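PDB 3IV7: alcohol dehydrogenase IV from Corynebacterium glutamicum, which probably reduces maleylacetate, as expected of an NAD-dependent member of the iron-containing alcohol dehydrogenase family. Local coordinates for residues A[245-250]-A[322-327]; A[316-321]-A[341-346]; A[16-21]-A[28-33]; A[102-107]-A[113-118]. One frame throughout, in Å; residues are numbered along the deposited sequence.

Contact 1. Residues A[245-250]-A[322-327]; sequences CHTLGG and VDVTLE
T247 and T325 meet at an angle through their hydroxyls, bringing OG1 of T247 to 2.5 Å from OG1 of T325. Either oxygen could supply the proton of this hydrogen bond, and the separation is so short that its exact length is doubtful. The two side chains share one conformation: in each threonine OG1 stands anti to the carbonyl carbon and CG2 anti to the backbone N (chi1 -63° in T247, -60° in T325), which turns each hydroxyl back beside its own helix. OG1 of T325 is accordingly hydrogen-bonded to A321 O one turn earlier as well, and OG1 of T247 makes a weaker bond to K243 O. Both buried hydroxyls thus have backbone as well as side-chain partners.

V324 runs the other way beside T247, its CG1 lying 3.5 Å from T247 OG1 and 3.9 Å from T247 CG2. That methyl covers one flank of the hydroxyl pair with hydrocarbon. On T247 itself, CG2 approaches to 3.5 Å of T325 OG1, so the methyl of T247 also lies against that oxygen. The patch is small, with 126 Å² buried in all, and it joins helix 240-250 to helix 318-326. The contact is a helix-helix packing joint within the all-helical C-terminal part of this iron-containing alcohol dehydrogenase.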
loop_
_atom_site.group_PDB
_atom_site.type_symbol
_atom_site.label_atom_id
_atom_site.label_comp_id
_atom_site.label_asym_id
_atom_site.label_seq_id
_atom_site.Cartn_x
_atom_site.Cartn_y
_atom_site.Cartn_z
ATOM N N CYS A 245 -24.264 5.346 7.500
ATOM C CA CYS A 245 -24.028 4.525 8.689
ATOM C C CYS A 245 -23.623 5.315 9.921
ATOM O O CYS A 245 -24.033 4.974 11.047
ATOM C CB CYS A 245 -23.023 3.429 8.372
ATOM S SG CYS A 245 -23.721 2.232 7.176
ATOM N N HIS A 246 -22.839 6.384 9.722
ATOM C CA HIS A 246 -22.444 7.254 10.820
ATOM C C HIS A 246 -23.706 7.881 11.453
ATOM O O HIS A 246 -23.848 7.865 12.649
ATOM C CB HIS A 246 -21.466 8.342 10.325
ATOM C CG HIS A 246 -20.889 9.197 11.418
ATOM N ND1 HIS A 246 -21.154 10.550 11.524
ATOM C CD2 HIS A 246 -20.034 8.901 12.430
ATOM C CE1 HIS A 246 -20.482 11.047 12.549
ATOM N NE2 HIS A 246 -19.807 10.064 13.123
ATOM N N THR A 247 -24.602 8.404 10.627
ATOM C CA THR A 247 -25.903 8.942 11.104
ATOM C C THR A 247 -26.710 7.873 11.835
ATOM O O THR A 247 -27.223 8.119 12.925
ATOM C CB THR A 247 -26.762 9.457 9.937
ATOM O OG1 THR A 247 -26.111 10.548 9.290
ATOM C CG2 THR A 247 -28.161 9.916 10.425
ATOM N N LEU A 248 -26.808 6.670 11.244
ATOM C CA LEU A 248 -27.648 5.625 11.832
ATOM C C LEU A 248 -27.071 5.140 13.174
ATOM O O LEU A 248 -27.821 4.879 14.111
ATOM C CB LEU A 248 -27.883 4.460 10.847
ATOM C CG LEU A 248 -28.733 4.735 9.578
ATOM C CD1 LEU A 248 -28.840 3.487 8.688
ATOM C CD2 LEU A 248 -30.127 5.234 9.936
ATOM N N GLY A 249 -25.745 5.065 13.269
ATOM C CA GLY A 249 -25.068 4.676 14.523
ATOM C C GLY A 249 -25.057 5.802 15.552
ATOM O O GLY A 249 -25.247 5.573 16.735
ATOM N N GLY A 250 -24.868 7.027 15.081
ATOM C CA GLY A 250 -24.727 8.179 15.965
ATOM C C GLY A 250 -26.036 8.678 16.501
ATOM O O GLY A 250 -26.223 8.794 17.709
ATOM N N VAL A 322 -32.143 11.501 6.906
ATOM C CA VAL A 322 -31.880 12.203 5.662
ATOM C C VAL A 322 -31.444 13.638 5.910
ATOM O O VAL A 322 -30.454 14.100 5.332
ATOM C CB VAL A 322 -33.091 12.191 4.779
ATOM C CG1 VAL A 322 -32.936 13.170 3.674
ATOM C CG2 VAL A 322 -33.324 10.747 4.254
ATOM N N ASP A 323 -32.155 14.333 6.792
ATOM C CA ASP A 323 -31.744 15.689 7.215
ATOM C C ASP A 323 -30.291 15.793 7.600
ATOM O O ASP A 323 -29.604 16.685 7.147
ATOM C CB ASP A 323 -32.543 16.150 8.406
ATOM C CG ASP A 323 -33.524 17.105 8.055
ATOM O OD1 ASP A 323 -33.127 18.223 7.636
ATOM O OD2 ASP A 323 -34.705 16.774 8.170
ATOM N N VAL A 324 -29.870 14.900 8.494
ATOM C CA VAL A 324 -28.535 14.886 9.044
ATOM C C VAL A 324 -27.443 14.462 8.065
ATOM O O VAL A 324 -26.282 14.869 8.196
ATOM C CB VAL A 324 -28.483 13.917 10.228
ATOM C CG1 VAL A 324 -27.038 13.677 10.659
ATOM C CG2 VAL A 324 -29.332 14.460 11.376
ATOM N N THR A 325 -27.808 13.638 7.103
ATOM C CA THR A 325 -26.846 13.031 6.207
ATOM C C THR A 325 -26.674 13.729 4.866
ATOM O O THR A 325 -25.584 13.706 4.286
ATOM C CB THR A 325 -27.248 11.593 5.909
ATOM O OG1 THR A 325 -27.292 10.865 7.128
ATOM C CG2 THR A 325 -26.237 10.937 4.942
ATOM N N LEU A 326 -27.740 14.312 4.361
ATOM C CA LEU A 326 -27.733 14.849 3.019
ATOM C C LEU A 326 -26.548 15.807 2.830
ATOM O O LEU A 326 -25.752 15.629 1.905
ATOM C CB LEU A 326 -29.067 15.525 2.693
ATOM C CG LEU A 326 -29.504 15.616 1.225
ATOM C CD1 LEU A 326 -29.427 14.273 0.520
ATOM C CD2 LEU A 326 -30.931 16.169 1.160
ATOM N N GLU A 327 -26.358 16.716 3.782
ATOM C CA GLU A 327 -25.291 17.722 3.687
ATOM C C GLU A 327 -23.876 17.146 3.936
ATOM O O GLU A 327 -22.894 17.822 3.705
ATOM C CB GLU A 327 -25.550 18.869 4.655
ATOM C CG GLU A 327 -25.410 18.480 6.129
ATOM C CD GLU A 327 -25.837 19.595 7.081
ATOM O OE1 GLU A 327 -26.438 20.597 6.613
ATOM O OE2 GLU A 327 -25.563 19.465 8.300
#

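Contact 2. Residues A[316-321]-A[341-346]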
loop_
_atom_site.group_PDB
_atom_site.type_symbol
_atom_site.label_atom_id
_atom_site.label_comp_id
_atom_site.label_asym_id
_atom_site.label_seq_id
_atom_site.Cartn_x
_atom_site.Cartn_y
_atom_site.Cartn_z
ATOM N N SER A 316 -40.533 6.427 10.411
ATOM C CA SER A 316 -40.722 7.759 10.947
ATOM C C SER A 316 -39.389 8.469 11.215
ATOM O O SER A 316 -39.360 9.668 11.303
ATOM C CB SER A 316 -41.569 7.708 12.239
ATOM O OG SER A 316 -40.902 6.947 13.226
ATOM N N GLY A 317 -38.322 7.710 11.368
ATOM C CA GLY A 317 -36.967 8.262 11.576
ATOM C C GLY A 317 -36.156 8.581 10.311
ATOM O O GLY A 317 -35.097 9.216 10.391
ATOM N N ILE A 318 -36.646 8.170 9.150
ATOM C CA ILE A 318 -35.920 8.395 7.878
ATOM C C ILE A 318 -35.763 9.909 7.513
ATOM O O ILE A 318 -34.704 10.332 7.067
ATOM C CB ILE A 318 -36.605 7.661 6.733
ATOM C CG1 ILE A 318 -36.444 6.146 6.909
ATOM C CG2 ILE A 318 -36.057 8.125 5.362
ATOM C CD1 ILE A 318 -37.346 5.322 5.976
ATOM N N ALA A 319 -36.827 10.698 7.681
ATOM C CA ALA A 319 -36.756 12.141 7.385
ATOM C C ALA A 319 -35.564 12.799 8.138
ATOM O O ALA A 319 -34.831 13.599 7.571
ATOM C CB ALA A 319 -38.082 12.837 7.737
ATOM N N GLU A 320 -35.395 12.448 9.407
ATOM C CA GLU A 320 -34.314 12.980 10.209
ATOM C C GLU A 320 -32.951 12.431 9.732
ATOM O O GLU A 320 -31.968 13.195 9.603
ATOM C CB GLU A 320 -34.529 12.630 11.673
ATOM C CG GLU A 320 -33.426 13.153 12.624
ATOM C CD GLU A 320 -33.673 12.751 14.081
ATOM O OE1 GLU A 320 -34.710 12.089 14.354
ATOM O OE2 GLU A 320 -32.828 13.088 14.948
ATOM N N ALA A 321 -32.878 11.116 9.500
ATOM C CA ALA A 321 -31.657 10.530 9.043
ATOM C C ALA A 321 -31.202 11.272 7.808
ATOM O O ALA A 321 -30.020 11.558 7.649
ATOM C CB ALA A 321 -31.844 9.019 8.730
ATOM N N ASN A 341 -34.438 10.606 -3.010
ATOM C CA ASN A 341 -33.822 9.333 -3.318
ATOM C C ASN A 341 -33.045 8.729 -2.152
ATOM O O ASN A 341 -32.972 7.513 -2.043
ATOM C CB ASN A 341 -33.059 9.314 -4.676
ATOM C CG ASN A 341 -31.803 10.169 -4.690
ATOM O OD1 ASN A 341 -31.237 10.500 -3.663
ATOM N ND2 ASN A 341 -31.359 10.527 -5.903
ATOM N N LEU A 342 -32.526 9.570 -1.253
ATOM C CA LEU A 342 -31.921 9.073 -0.031
ATOM C C LEU A 342 -33.020 8.508 0.881
ATOM O O LEU A 342 -32.819 7.498 1.531
ATOM C CB LEU A 342 -31.123 10.159 0.687
ATOM C CG LEU A 342 -30.262 9.741 1.874
ATOM C CD1 LEU A 342 -29.247 8.600 1.527
ATOM C CD2 LEU A 342 -29.506 10.973 2.431
ATOM N N SER A 343 -34.175 9.167 0.921
ATOM C CA SER A 343 -35.323 8.623 1.663
ATOM C C SER A 343 -35.722 7.260 1.093
ATOM O O SER A 343 -35.993 6.346 1.836
ATOM C CB SER A 343 -36.519 9.578 1.629
ATOM O OG SER A 343 -36.243 10.740 2.378
ATOM N N ARG A 344 -35.723 7.128 -0.234
ATOM C CA ARG A 344 -36.092 5.842 -0.881
ATOM C C ARG A 344 -35.060 4.765 -0.567
ATOM O O ARG A 344 -35.403 3.606 -0.354
ATOM C CB ARG A 344 -36.232 6.001 -2.399
ATOM C CG ARG A 344 -36.683 4.708 -3.147
ATOM C CD ARG A 344 -38.132 4.426 -2.908
ATOM N NE ARG A 344 -38.556 3.129 -3.429
ATOM C CZ ARG A 344 -38.418 1.976 -2.785
ATOM N NH1 ARG A 344 -37.798 1.929 -1.605
ATOM N NH2 ARG A 344 -38.863 0.859 -3.342
ATOM N N LEU A 345 -33.800 5.152 -0.554
ATOM C CA LEU A 345 -32.734 4.233 -0.222
ATOM C C LEU A 345 -32.939 3.687 1.192
ATOM O O LEU A 345 -32.886 2.473 1.405
ATOM C CB LEU A 345 -31.379 4.920 -0.340
ATOM C CG LEU A 345 -30.158 4.062 -0.068
ATOM C CD1 LEU A 345 -28.895 4.671 -0.765
ATOM C CD2 LEU A 345 -29.927 3.870 1.434
ATOM N N LEU A 346 -33.169 4.582 2.148
ATOM C CA LEU A 346 -33.374 4.167 3.533
ATOM C C LEU A 346 -34.686 3.339 3.729
ATOM O O LEU A 346 -34.743 2.491 4.604
ATOM C CB LEU A 346 -33.346 5.368 4.470
ATOM C CG LEU A 346 -31.963 5.977 4.711
ATOM C CD1 LEU A 346 -32.069 7.185 5.669
ATOM C CD2 LEU A 346 -31.021 4.947 5.252
#
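The hydroxyl of S343 is hydrogen-bonded through OG to the carbonyl oxygen of R339, one turn earlier in its own helix, and while so engaged it lies 4.0 Å from CG2 of I318. The bond follows from the first torsion of S343 (chi1 -69°), which places OG beside the backbone N; I318 CG2 meets CA, CB and OG of this serine at similar distances, without a polar bond. The setting is a helix-helix interface in the helical part of the fold, where helix 318-326 lies against the next helix in the chain, 339-351.

No hydrogen bond joins the two segments, and apolar contacts make the interface. I318 is the main intruder. Its CG2, anti to the backbone N, rests against the backbone of the partner helix, 3.8 Å from S343 CA. The other branch runs alongside L346, with CG1 4.0 Å from L346 CB. I318 and L346 lie side by side, one running out as the other runs in, so contact is made along their lengths. L346 in turn has CG anti to its carbonyl carbon and extends beyond it, sending CD1 towards A321.

Around this patch, V322 and I244 touch L346 as well, and F313 touches I318. A molecule of 1,2-ethanediol, probably from the crystallisation liquor, is bound about 4 Å from the side chain of I318. A321 CB and L346 CD1 meet methyl to methyl at 3.6 Å.

Contact 3. Residues A[16-21]-A[28-33]; sequences KVMFGY and LKQEVE
M18, present as selenomethionine, sets its terminal methyl over the face of the Q30 side-chain amide: CE is 3.6 Å from both CD and NE2 of Q30 and 3.7 Å from its OE1. A bend at chi3 (94°) carries CE there. The selenium, one bond back along the chain, lies 4.1 Å from E31 OE1 (SE to OE1), and on the same carboxylate oxygen K16 leans its aliphatic chain, CD to OE1 being 3.8 Å.

These residues link strand 16-20 to helix 28-33, whose axes run nearly antiparallel (155°) and 11.0 Å apart, as a strand and the helix that follows it do in an alpha/beta fold. Further out, E31 OE2 forms salt bridges with R34 and R35 and a hydrogen bond with T151. K16 NZ turns instead to D11 of the second subunit, and the strand itself pairs antiparallel with one from that subunit, so the sheet continues through the dimer.

K16 NZ and E31 OE1 are 5.6 Å apart and form no salt bridge. Each charge is answered elsewhere, and the two arginines probably keep the buried carboxylate ionised.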
loop_
_atom_site.group_PDB
_atom_site.type_symbol
_atom_site.label_atom_id
_atom_site.label_comp_id
_atom_site.label_asym_id
_atom_site.label_seq_id
_atom_site.Cartn_x
_atom_site.Cartn_y
_atom_site.Cartn_z
ATOM N N LYS A 16 3.316 -1.228 10.467
ATOM C CA LYS A 16 3.804 -2.586 10.424
ATOM C C LYS A 16 2.631 -3.512 10.722
ATOM O O LYS A 16 1.825 -3.248 11.633
ATOM C CB LYS A 16 4.909 -2.812 11.448
ATOM C CG LYS A 16 5.382 -4.264 11.554
ATOM C CD LYS A 16 6.424 -4.462 12.719
ATOM C CE LYS A 16 7.805 -3.928 12.362
ATOM N NZ LYS A 16 8.419 -4.670 11.177
ATOM N N VAL A 17 2.551 -4.595 9.974
ATOM C CA VAL A 17 1.541 -5.601 10.156
ATOM C C VAL A 17 2.210 -6.921 10.315
ATOM O O VAL A 17 3.048 -7.315 9.475
ATOM C CB VAL A 17 0.630 -5.670 8.918
ATOM C CG1 VAL A 17 -0.533 -6.663 9.151
ATOM C CG2 VAL A 17 0.121 -4.302 8.593
HETATM N N MSE A 18 1.943 -7.588 11.427
HETATM C CA MSE A 18 2.491 -8.919 11.664
HETATM C C MSE A 18 1.312 -9.883 11.674
HETATM O O MSE A 18 0.317 -9.645 12.363
HETATM C CB MSE A 18 3.227 -8.956 12.982
HETATM C CG MSE A 18 4.308 -7.886 13.102
HETATM SE SE MSE A 18 4.921 -7.622 14.949
HETATM C CE MSE A 18 6.403 -8.792 14.937
ATOM N N PHE A 19 1.428 -10.969 10.923
ATOM C CA PHE A 19 0.305 -11.820 10.659
ATOM C C PHE A 19 0.687 -13.250 10.905
ATOM O O PHE A 19 1.720 -13.720 10.411
ATOM C CB PHE A 19 -0.132 -11.633 9.188
ATOM C CG PHE A 19 -1.509 -12.117 8.889
ATOM C CD1 PHE A 19 -1.783 -13.474 8.807
ATOM C CD2 PHE A 19 -2.547 -11.218 8.713
ATOM C CE1 PHE A 19 -3.078 -13.924 8.545
ATOM C CE2 PHE A 19 -3.840 -11.654 8.466
ATOM C CZ PHE A 19 -4.111 -13.003 8.379
ATOM N N GLY A 20 -0.145 -13.973 11.636
ATOM C CA GLY A 20 0.085 -15.415 11.807
ATOM C C GLY A 20 -0.698 -16.085 12.928
ATOM O O GLY A 20 -0.588 -15.679 14.091
ATOM N N TYR A 21 -1.415 -17.163 12.578
ATOM C CA TYR A 21 -2.201 -17.952 13.550
ATOM C C TYR A 21 -1.313 -18.407 14.679
ATOM O O TYR A 21 -0.257 -18.947 14.455
ATOM C CB TYR A 21 -2.863 -19.172 12.866
ATOM C CG TYR A 21 -3.653 -20.101 13.811
ATOM C CD1 TYR A 21 -3.013 -21.058 14.571
ATOM C CD2 TYR A 21 -5.039 -20.011 13.914
ATOM C CE1 TYR A 21 -3.735 -21.904 15.414
ATOM C CE2 TYR A 21 -5.753 -20.849 14.744
ATOM C CZ TYR A 21 -5.099 -21.781 15.495
ATOM O OH TYR A 21 -5.812 -22.649 16.308
ATOM N N LEU A 28 4.052 -9.961 19.934
ATOM C CA LEU A 28 3.948 -8.860 20.912
ATOM C C LEU A 28 5.250 -8.724 21.641
ATOM O O LEU A 28 5.738 -7.611 21.841
ATOM C CB LEU A 28 2.796 -9.077 21.896
ATOM C CG LEU A 28 2.546 -7.945 22.927
ATOM C CD1 LEU A 28 2.430 -6.553 22.247
ATOM C CD2 LEU A 28 1.304 -8.217 23.757
ATOM N N LYS A 29 5.833 -9.865 22.035
ATOM C CA LYS A 29 7.134 -9.855 22.696
ATOM C C LYS A 29 8.171 -9.143 21.804
ATOM O O LYS A 29 8.835 -8.222 22.231
ATOM C CB LYS A 29 7.605 -11.298 23.017
ATOM C CG LYS A 29 9.086 -11.393 23.530
ATOM C CD LYS A 29 9.372 -12.737 24.218
ATOM C CE LYS A 29 10.736 -12.745 24.950
ATOM N NZ LYS A 29 11.900 -12.701 23.993
ATOM N N GLN A 30 8.261 -9.586 20.560
ATOM C CA GLN A 30 9.188 -9.028 19.583
ATOM C C GLN A 30 8.991 -7.529 19.449
ATOM O O GLN A 30 9.956 -6.750 19.468
ATOM C CB GLN A 30 8.957 -9.736 18.250
ATOM C CG GLN A 30 9.932 -9.444 17.162
ATOM C CD GLN A 30 9.561 -10.154 15.863
ATOM O OE1 GLN A 30 8.981 -11.240 15.885
ATOM N NE2 GLN A 30 9.877 -9.525 14.721
ATOM N N GLU A 31 7.733 -7.107 19.385
ATOM C CA GLU A 31 7.407 -5.693 19.199
ATOM C C GLU A 31 7.787 -4.838 20.424
ATOM O O GLU A 31 8.362 -3.753 20.281
ATOM C CB GLU A 31 5.907 -5.563 18.841
ATOM C CG GLU A 31 5.436 -4.242 18.573
ATOM C CD GLU A 31 6.001 -3.635 17.300
ATOM O OE1 GLU A 31 6.667 -4.315 16.524
ATOM O OE2 GLU A 31 5.791 -2.452 17.115
ATOM N N VAL A 32 7.511 -5.346 21.621
ATOM C CA VAL A 32 7.850 -4.637 22.837
ATOM C C VAL A 32 9.377 -4.535 23.039
ATOM O O VAL A 32 9.912 -3.498 23.523
ATOM C CB VAL A 32 7.248 -5.339 24.056
ATOM C CG1 VAL A 32 7.814 -4.755 25.336
ATOM C CG2 VAL A 32 5.723 -5.240 24.027
ATOM N N GLU A 33 10.068 -5.609 22.703
ATOM C CA GLU A 33 11.508 -5.644 22.848
ATOM C C GLU A 33 12.188 -4.731 21.829
ATOM O O GLU A 33 13.089 -4.004 22.182
ATOM C CB GLU A 33 12.026 -7.078 22.773
ATOM C CG GLU A 33 11.647 -7.869 24.018
ATOM C CD GLU A 33 12.360 -9.160 24.157
ATOM O OE1 GLU A 33 12.651 -9.807 23.136
ATOM O OE2 GLU A 33 12.616 -9.548 25.311
#

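Contact 4. Residues A[102-107]-A[113-118]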
loop_
_atom_site.group_PDB
_atom_site.type_symbol
_atom_site.label_atom_id
_atom_site.label_comp_id
_atom_site.label_asym_id
_atom_site.label_seq_id
_atom_site.Cartn_x
_atom_site.Cartn_y
_atom_site.Cartn_z
ATOM N N GLY A 102 -10.744 1.872 19.700
ATOM C CA GLY A 102 -11.206 3.266 19.779
ATOM C C GLY A 102 -10.681 3.992 21.016
ATOM O O GLY A 102 -10.304 5.184 20.940
ATOM N N LEU A 103 -10.646 3.290 22.157
ATOM C CA LEU A 103 -10.161 3.879 23.386
ATOM C C LEU A 103 -8.645 4.094 23.337
ATOM O O LEU A 103 -8.144 5.124 23.792
ATOM C CB LEU A 103 -10.560 3.030 24.604
ATOM C CG LEU A 103 -10.200 3.613 25.979
ATOM C CD1 LEU A 103 -10.842 4.978 26.187
ATOM C CD2 LEU A 103 -10.567 2.643 27.156
ATOM N N ALA A 104 -7.916 3.152 22.756
ATOM C CA ALA A 104 -6.470 3.302 22.621
ATOM C C ALA A 104 -6.201 4.537 21.778
ATOM O O ALA A 104 -5.351 5.349 22.113
ATOM C CB ALA A 104 -5.835 2.031 21.991
ATOM N N LYS A 105 -6.989 4.719 20.727
ATOM C CA LYS A 105 -6.844 5.876 19.868
ATOM C C LYS A 105 -7.122 7.157 20.656
ATOM O O LYS A 105 -6.407 8.139 20.524
ATOM C CB LYS A 105 -7.799 5.777 18.670
ATOM C CG LYS A 105 -7.380 4.767 17.575
ATOM C CD LYS A 105 -8.420 4.767 16.451
ATOM C CE LYS A 105 -7.862 4.167 15.165
ATOM N NZ LYS A 105 -8.875 4.129 14.098
ATOM N N ALA A 106 -8.194 7.160 21.438
ATOM C CA ALA A 106 -8.532 8.338 22.217
ATOM C C ALA A 106 -7.356 8.736 23.135
ATOM O O ALA A 106 -7.041 9.929 23.270
ATOM C CB ALA A 106 -9.813 8.134 23.002
ATOM N N ILE A 107 -6.676 7.747 23.703
ATOM C CA ILE A 107 -5.510 8.011 24.569
ATOM C C ILE A 107 -4.361 8.609 23.774
ATOM O O ILE A 107 -3.728 9.558 24.213
ATOM C CB ILE A 107 -4.998 6.742 25.285
ATOM C CG1 ILE A 107 -6.079 6.158 26.194
ATOM C CG2 ILE A 107 -3.753 7.103 26.164
ATOM C CD1 ILE A 107 -5.745 4.732 26.744
ATOM N N LEU A 113 1.120 8.559 22.571
ATOM C CA LEU A 113 1.675 7.235 22.816
ATOM C C LEU A 113 1.442 6.328 21.624
ATOM O O LEU A 113 0.391 6.385 20.992
ATOM C CB LEU A 113 1.061 6.594 24.060
ATOM C CG LEU A 113 1.542 7.148 25.408
ATOM C CD1 LEU A 113 0.633 6.617 26.506
ATOM C CD2 LEU A 113 3.074 6.780 25.675
ATOM N N PRO A 114 2.390 5.455 21.351
ATOM C CA PRO A 114 2.235 4.505 20.275
ATOM C C PRO A 114 1.299 3.392 20.661
ATOM O O PRO A 114 1.173 3.048 21.866
ATOM C CB PRO A 114 3.655 3.973 20.068
ATOM C CG PRO A 114 4.322 4.195 21.350
ATOM C CD PRO A 114 3.748 5.421 21.927
ATOM N N ILE A 115 0.613 2.851 19.665
ATOM C CA ILE A 115 -0.346 1.797 19.879
ATOM C C ILE A 115 0.047 0.552 19.102
ATOM O O ILE A 115 0.392 0.640 17.914
ATOM C CB ILE A 115 -1.724 2.210 19.350
ATOM C CG1 ILE A 115 -2.315 3.368 20.144
ATOM C CG2 ILE A 115 -2.685 1.012 19.352
ATOM C CD1 ILE A 115 -3.527 3.983 19.409
ATOM N N VAL A 116 0.012 -0.597 19.763
ATOM C CA VAL A 116 0.086 -1.874 19.068
ATOM C C VAL A 116 -1.348 -2.452 19.116
ATOM O O VAL A 116 -1.890 -2.643 20.180
ATOM C CB VAL A 116 1.087 -2.859 19.727
ATOM C CG1 VAL A 116 1.034 -4.218 19.039
ATOM C CG2 VAL A 116 2.528 -2.294 19.709
ATOM N N ALA A 117 -1.978 -2.631 17.953
ATOM C CA ALA A 117 -3.342 -3.141 17.902
ATOM C C ALA A 117 -3.369 -4.570 17.591
ATOM O O ALA A 117 -2.715 -5.002 16.662
ATOM C CB ALA A 117 -4.205 -2.358 16.862
ATOM N N ILE A 118 -4.169 -5.318 18.375
ATOM C CA ILE A 118 -4.337 -6.765 18.225
ATOM C C ILE A 118 -5.865 -7.033 18.039
ATOM O O ILE A 118 -6.606 -7.262 19.026
ATOM C CB ILE A 118 -3.775 -7.515 19.458
ATOM C CG1 ILE A 118 -2.339 -7.062 19.746
ATOM C CG2 ILE A 118 -3.833 -9.022 19.249
ATOM C CD1 ILE A 118 -1.620 -7.890 20.791
#
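I115 reaches from its strand into the flank of helix 102-107, facing A104. Its CB starts 4.9 Å from CB of A104. The first torsion (chi1 -66°) places CG1 anti to the carbonyl carbon, and from there CG1 approaches the helix, 4.2 Å from A104 CB and 4.1 Å from A104 O. The CG2 branch, anti to the backbone N, passes beside A104 CB without closer contact. With chi2 near 167° the chain stays extended, so CD1 goes furthest in. This terminal methyl touches the helix backbone as much as its side chains: it is 3.5 Å from A104 O and 3.8 Å from K105 N, while A104 CB lies 4.0 Å away.

The segments belong to one beta-alpha-beta unit, in which helix 98-111 connects strands 91-96 and 115-119, neighbours in the parallel sheet of the Rossmann-like N-terminal part. L92 and C94, on the other strand of that unit, also touch I115 and so continue the apolar layer between helix and sheet.

Of the K105 side chain, CG lies 4.3 Å from I115 CD1. Its CA-CB bond leads away from the strand, and its NZ is hydrogen-bonded to S125 OG, T128 OG1 and V130 O. Nearer the turn, L113 CD1 and I107 CG2 stand 4.4 Å apart, and I107 also packs on M41 and I43 of strand 40-43 and on A80 and A84 of helix 74-86.

From the N terminus, contact 3 comes first, closing the short loop between strand 7-20 and helix 24-35. Contact 4 follows in series, closing the turn between helix 98-111 and strand 115-119. Both reach the same parallel sheet, their centres about 15 Å apart, and they touch where E31 CG meets V116 CG2 at 3.7 Å. The other two lie in the helical part. Contact 1 opens at 245-250 and spans a long, largely helical region to 322-327. Contact 2 opens at 316-321, before contact 1 has closed, and ends at 341-346, so the two cross. Helix 318-326 serves both, tying helix 240-250 to helix 339-351. Contacts 2 and 3 are about 45 Å apart, centre to centre.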